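Local atomic coordinates of penicillin-binding protein 2 (Pbp2) (Helicobacter pylori, PDB entry 5LP5), a protein that is a penicillin-binding protein of the cell wall synthesis machinery that probably cross-links peptidoglycan and forms a complex with MreC. Residues 224-227 with 228-231; 421-424 with 425-428. One frame throughout, in Å; residues are numbered along the deposited sequence.

Contact 1: residues 224-227 with 228-231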
ATOM      1  N   LEU A 224      -5.612  14.888  13.626  1.00 39.95           N
ATOM      2  CA  LEU A 224      -5.705  13.645  12.835  1.00 38.63           C
ATOM      3  C   LEU A 224      -5.390  13.816  11.347  1.00 37.80           C
ATOM      4  O   LEU A 224      -5.597  14.885  10.773  1.00 36.18           O
ATOM      5  CB  LEU A 224      -7.101  13.041  12.963  1.00 37.29           C
ATOM      6  CG  LEU A 224      -7.516  12.525  14.324  1.00 37.45           C
ATOM      7  CD1 LEU A 224      -8.954  12.070  14.182  1.00 39.04           C
ATOM      8  CD2 LEU A 224      -6.622  11.380  14.782  1.00 37.38           C
ATOM      9  N   PRO A 225      -4.897  12.745  10.714  1.00 38.91           N
ATOM     10  CA  PRO A 225      -4.631  12.802   9.282  1.00 40.65           C
ATOM     11  C   PRO A 225      -5.896  12.565   8.505  1.00 44.45           C
ATOM     12  O   PRO A 225      -6.836  11.992   9.039  1.00 46.07           O
ATOM     13  CB  PRO A 225      -3.684  11.642   9.062  1.00 38.71           C
ATOM     14  CG  PRO A 225      -4.116  10.646  10.091  1.00 37.74           C
ATOM     15  CD  PRO A 225      -4.600  11.418  11.280  1.00 37.99           C
ATOM     16  N   SER A 226      -5.921  13.003   7.251  1.00 51.10           N
ATOM     17  CA  SER A 226      -7.048  12.729   6.372  1.00 53.57           C
ATOM     18  C   SER A 226      -7.161  11.214   6.174  1.00 55.29           C
ATOM     19  O   SER A 226      -6.212  10.465   6.406  1.00 57.00           O
ATOM     20  CB  SER A 226      -6.884  13.446   5.028  1.00 54.53           C
ATOM     21  OG  SER A 226      -5.980  12.760   4.177  1.00 56.76           O
ATOM     22  N   THR A 227      -8.331  10.762   5.755  1.00 65.40           N
ATOM     23  CA  THR A 227      -8.582   9.331   5.662  1.00 68.66           C
ATOM     24  C   THR A 227      -9.111   8.913   4.290  1.00 68.33           C
ATOM     25  O   THR A 227      -8.491   8.085   3.631  1.00 69.69           O
ATOM     26  CB  THR A 227      -9.529   8.867   6.789  1.00 70.15           C
ATOM     27  OG1 THR A 227     -10.384   9.956   7.169  1.00 69.30           O
ATOM     28  CG2 THR A 227      -8.722   8.395   8.023  1.00 68.34           C
ATOM     29  N   ASN A 228     -10.235   9.474   3.847  1.00 71.42           N
ATOM     30  CA  ASN A 228     -10.767   9.126   2.515  1.00 76.00           C
ATOM     31  C   ASN A 228      -9.901   9.750   1.415  1.00 69.45           C
ATOM     32  O   ASN A 228     -10.200  10.825   0.891  1.00 62.77           O
ATOM     33  CB  ASN A 228     -12.256   9.499   2.358  1.00 83.78           C
ATOM     34  CG  ASN A 228     -13.199   8.485   3.022  1.00 93.09           C
ATOM     35  OD1 ASN A 228     -12.914   7.286   3.092  1.00 97.67           O
ATOM     36  ND2 ASN A 228     -14.337   8.973   3.503  1.00102.02           N
ATOM     37  N   ASN A 229      -8.809   9.055   1.102  1.00 65.93           N
ATOM     38  CA  ASN A 229      -7.847   9.484   0.099  1.00 60.00           C
ATOM     39  C   ASN A 229      -7.975   8.694  -1.207  1.00 55.87           C
ATOM     40  O   ASN A 229      -7.253   8.962  -2.153  1.00 55.81           O
ATOM     41  CB  ASN A 229      -6.429   9.348   0.653  1.00 59.13           C
ATOM     42  CG  ASN A 229      -6.190  10.237   1.874  1.00 62.35           C
ATOM     43  OD1 ASN A 229      -6.747  11.340   2.005  1.00 55.59           O
ATOM     44  ND2 ASN A 229      -5.348   9.758   2.776  1.00 66.14           N
ATOM     45  N   HIS A 230      -8.913   7.751  -1.261  1.00 54.36           N
ATOM     46  CA  HIS A 230      -9.114   6.888  -2.442  1.00 55.01           C
ATOM     47  C   HIS A 230      -9.671   7.669  -3.626  1.00 50.18           C
ATOM     48  O   HIS A 230     -10.222   8.757  -3.469  1.00 52.10           O
ATOM     49  CB  HIS A 230     -10.111   5.774  -2.124  1.00 59.70           C
ATOM     50  CG  HIS A 230     -11.505   6.284  -1.941  1.00 67.24           C
ATOM     51  ND1 HIS A 230     -11.925   6.876  -0.767  1.00 69.53           N
ATOM     52  CD2 HIS A 230     -12.554   6.353  -2.797  1.00 68.41           C
ATOM     53  CE1 HIS A 230     -13.179   7.261  -0.894  1.00 75.21           C
ATOM     54  NE2 HIS A 230     -13.586   6.954  -2.116  1.00 75.89           N
ATOM     55  N   LEU A 231      -9.540   7.093  -4.814  1.00 47.78           N
ATOM     56  CA  LEU A 231      -9.984   7.748  -6.052  1.00 44.47           C
ATOM     57  C   LEU A 231     -10.570   6.739  -7.028  1.00 40.62           C
ATOM     58  O   LEU A 231      -9.950   5.725  -7.366  1.00 39.28           O
ATOM     59  CB  LEU A 231      -8.830   8.496  -6.726  1.00 45.25           C
ATOM     60  CG  LEU A 231      -9.095   9.219  -8.053  1.00 46.00           C
ATOM     61  CD1 LEU A 231     -10.132  10.318  -7.901  1.00 46.69           C
ATOM     62  CD2 LEU A 231      -7.803   9.807  -8.587  1.00 46.83           C
TER
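Ser226 and Asn229 are tied together by their side chains: the hydroxyl OG of Ser226 donates to OD1 of Asn229 at 2.7 Å. The donor lies in the plane of the asparagine carboxamide and meets a lone pair of OD1, with a C=O...donor angle of 115°, which is likely to restrain the rotation of the flat amide. Both residue types suit the task, a short hydroxyl able to give and accept at once and an amide whose carbonyl can receive. Ser226 OG uses both abilities, since it is also bonded to the backbone N of Lys202. A second link runs through the backbone, where Asn229 N reaches Thr227 O at 2.7 Å; it is weak, its N-H...O angle being only 122°. This bent bond closes an inverse gamma turn centred on Asn228, a tight three-residue kink. The kink brings the side chains of Ser226 and Asn229 within bonding distance, and the asparagine torsion finishes the approach: CG stands beside its own backbone N (chi1 -62°), which leaves CG 3.4 Å from Ser226 OG. Packing is slight. CG of Asn229 rests 3.6 Å from Thr227 O, while the side chains of Thr227 and Asn228 turn outward and are exposed, as fits polar residues on the outside of a bend. Pro225 and Asn229 both lean on Pro51, and Pro225 also packs against Tyr220 of the MreC chain. The whole bend connects strand 216-223 to the short strand 231-232. At its far end Leu231 pairs with Asn55 and Thr57, parallel to strand 56-57, and sets its apolar side chain on Leu198 and Leu199 of helix 196-200.

Contact 2: residues 421-424 with 425-428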
ATOM      1  N   ASP A 421       3.058  33.028 -47.606  1.00 66.00           N
ATOM      2  CA  ASP A 421       1.660  33.383 -47.863  1.00 68.30           C
ATOM      3  C   ASP A 421       0.726  32.176 -47.835  1.00 66.60           C
ATOM      4  O   ASP A 421       1.183  31.031 -47.923  1.00 57.83           O
ATOM      5  CB  ASP A 421       1.520  34.093 -49.215  1.00 72.72           C
ATOM      6  CG  ASP A 421       1.907  35.561 -49.159  1.00 73.44           C
ATOM      7  OD1 ASP A 421       1.920  36.160 -48.068  1.00 72.31           O
ATOM      8  OD2 ASP A 421       2.184  36.125 -50.230  1.00 77.22           O
ATOM      9  N   TRP A 422      -0.574  32.453 -47.687  1.00 68.83           N
ATOM     10  CA  TRP A 422      -1.594  31.404 -47.656  1.00 71.50           C
ATOM     11  C   TRP A 422      -2.205  31.188 -49.034  1.00 72.57           C
ATOM     12  O   TRP A 422      -3.223  31.790 -49.379  1.00 73.02           O
ATOM     13  CB  TRP A 422      -2.707  31.704 -46.650  1.00 72.78           C
ATOM     14  CG  TRP A 422      -3.652  30.519 -46.474  1.00 73.35           C
ATOM     15  CD1 TRP A 422      -4.848  30.300 -47.115  1.00 74.78           C
ATOM     16  CD2 TRP A 422      -3.452  29.393 -45.619  1.00 72.19           C
ATOM     17  NE1 TRP A 422      -5.395  29.109 -46.704  1.00 75.47           N
ATOM     18  CE2 TRP A 422      -4.563  28.541 -45.774  1.00 73.64           C
ATOM     19  CE3 TRP A 422      -2.445  29.027 -44.720  1.00 73.50           C
ATOM     20  CZ2 TRP A 422      -4.683  27.338 -45.077  1.00 72.65           C
ATOM     21  CZ3 TRP A 422      -2.574  27.830 -44.018  1.00 72.88           C
ATOM     22  CH2 TRP A 422      -3.683  27.004 -44.208  1.00 70.97           C
ATOM     23  N   ARG A 423      -1.582  30.313 -49.813  1.00 75.91           N
ATOM     24  CA  ARG A 423      -2.075  30.003 -51.142  1.00 80.67           C
ATOM     25  C   ARG A 423      -3.370  29.201 -51.015  1.00 79.55           C
ATOM     26  O   ARG A 423      -3.587  28.520 -50.024  1.00 77.77           O
ATOM     27  CB  ARG A 423      -1.025  29.245 -51.943  1.00 86.61           C
ATOM     28  CG  ARG A 423       0.273  30.024 -52.147  1.00 93.42           C
ATOM     29  CD  ARG A 423       1.377  29.088 -52.601  1.00101.17           C
ATOM     30  NE  ARG A 423       1.571  27.994 -51.641  1.00112.28           N
ATOM     31  CZ  ARG A 423       2.036  26.777 -51.936  1.00120.80           C
ATOM     32  NH1 ARG A 423       2.366  26.453 -53.184  1.00131.76           N
ATOM     33  NH2 ARG A 423       2.167  25.868 -50.973  1.00117.25           N
ATOM     34  N   VAL A 424      -4.247  29.349 -52.003  1.00 79.88           N
ATOM     35  CA  VAL A 424      -5.452  28.530 -52.167  1.00 76.93           C
ATOM     36  C   VAL A 424      -5.216  27.017 -51.937  1.00 74.42           C
ATOM     37  O   VAL A 424      -6.078  26.337 -51.384  1.00 70.77           O
ATOM     38  CB  VAL A 424      -6.062  28.776 -53.582  1.00 77.76           C
ATOM     39  CG1 VAL A 424      -5.020  28.547 -54.679  1.00 77.44           C
ATOM     40  CG2 VAL A 424      -7.288  27.904 -53.826  1.00 77.27           C
ATOM     41  N   GLY A 425      -4.058  26.500 -52.359  1.00 75.99           N
ATOM     42  CA  GLY A 425      -3.729  25.084 -52.193  1.00 75.17           C
ATOM     43  C   GLY A 425      -3.754  24.642 -50.737  1.00 76.99           C
ATOM     44  O   GLY A 425      -4.080  23.488 -50.434  1.00 80.86           O
ATOM     45  N   ASP A 426      -3.414  25.572 -49.841  1.00 75.41           N
ATOM     46  CA  ASP A 426      -3.396  25.329 -48.391  1.00 68.86           C
ATOM     47  C   ASP A 426      -4.810  25.153 -47.838  1.00 64.96           C
ATOM     48  O   ASP A 426      -5.066  24.250 -47.041  1.00 59.02           O
ATOM     49  CB  ASP A 426      -2.693  26.486 -47.668  1.00 67.67           C
ATOM     50  CG  ASP A 426      -1.314  26.801 -48.250  1.00 68.16           C
ATOM     51  OD1 ASP A 426      -0.768  25.980 -49.016  1.00 68.18           O
ATOM     52  OD2 ASP A 426      -0.770  27.880 -47.954  1.00 65.98           O
ATOM     53  N   THR A 427      -5.724  26.023 -48.269  1.00 65.45           N
ATOM     54  CA  THR A 427      -7.145  25.898 -47.935  1.00 63.15           C
ATOM     55  C   THR A 427      -7.675  24.534 -48.359  1.00 63.60           C
ATOM     56  O   THR A 427      -8.445  23.905 -47.635  1.00 63.31           O
ATOM     57  CB  THR A 427      -7.988  26.976 -48.637  1.00 62.15           C
ATOM     58  OG1 THR A 427      -7.462  28.276 -48.348  1.00 65.81           O
ATOM     59  CG2 THR A 427      -9.406  26.912 -48.176  1.00 60.86           C
ATOM     60  N   LEU A 428      -7.244  24.080 -49.531  1.00 65.88           N
ATOM     61  CA  LEU A 428      -7.762  22.855 -50.115  1.00 66.52           C
ATOM     62  C   LEU A 428      -7.244  21.604 -49.447  1.00 63.46           C
ATOM     63  O   LEU A 428      -8.025  20.696 -49.164  1.00 63.03           O
ATOM     64  CB  LEU A 428      -7.426  22.787 -51.596  1.00 70.37           C
ATOM     65  CG  LEU A 428      -8.081  23.858 -52.455  1.00 74.23           C
ATOM     66  CD1 LEU A 428      -7.721  23.611 -53.913  1.00 80.43           C
ATOM     67  CD2 LEU A 428      -9.580  23.851 -52.270  1.00 71.16           C
TER
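Asp426 sits beneath the indole of Trp422, its CB 3.4 Å from the centroid of the six-membered ring and 14° off the ring normal. This is a CH-pi contact made by the methylene, and the carboxylate plane stands almost perpendicular to the ring. Trp422 CG is anti to the backbone N (chi1 -172°), which carries the indole over the first turn of the helix. There the ring edge is fixed as well: NE1 donates to Thr427 OG1 at 2.8 Å, nearly in the ring plane, so a wide apolar face and a single N-H are both used. The carboxylate of Asp426 gathers donors and positive charges. Its OD2 forms a salt bridge with Lys414 of helix 411-418 and takes a weak bond, 3.2 Å, from Arg423 N, whereas OD1 lies 3.5 Å from Arg423 NH2 in a long salt bridge. An acid suits this place, where its charge probably also interacts favourably with the positive N-terminal end of the helix dipole. Val424 accepts Leu428 N on its carbonyl O at 3.1 Å, and its CG2 faces Leu428 CD1 at 4.3 Å; both side chains meet Leu376 of helix 369-377. The i to i+4 bond is that of an alpha helix, and an acidic residue in the first turn is typical of its start; together they open helix 424-430, packed among other helices of the transpeptidase domain.

In the fold
Contact 1 and contact 2 are far apart, their centres 56 Å from each other and their nearest atoms about 40 Å, on opposite sides of the chain's centre. Contact 1 comes first along the chain and borders the sheet that includes strands 56-57 and 231-232, close to the MreC chain. Contact 2 belongs to the transpeptidase domain, where no other protein chain of the assembly touches it. That domain also holds Ser311 and Lys314, at the start of a helix, and Lys513, a pattern consistent with the SxxK and KTG motifs of a penicillin-binding active site. One contact thus shapes a connection on the MreC-binding side, the other a helix of the presumed catalytic domain.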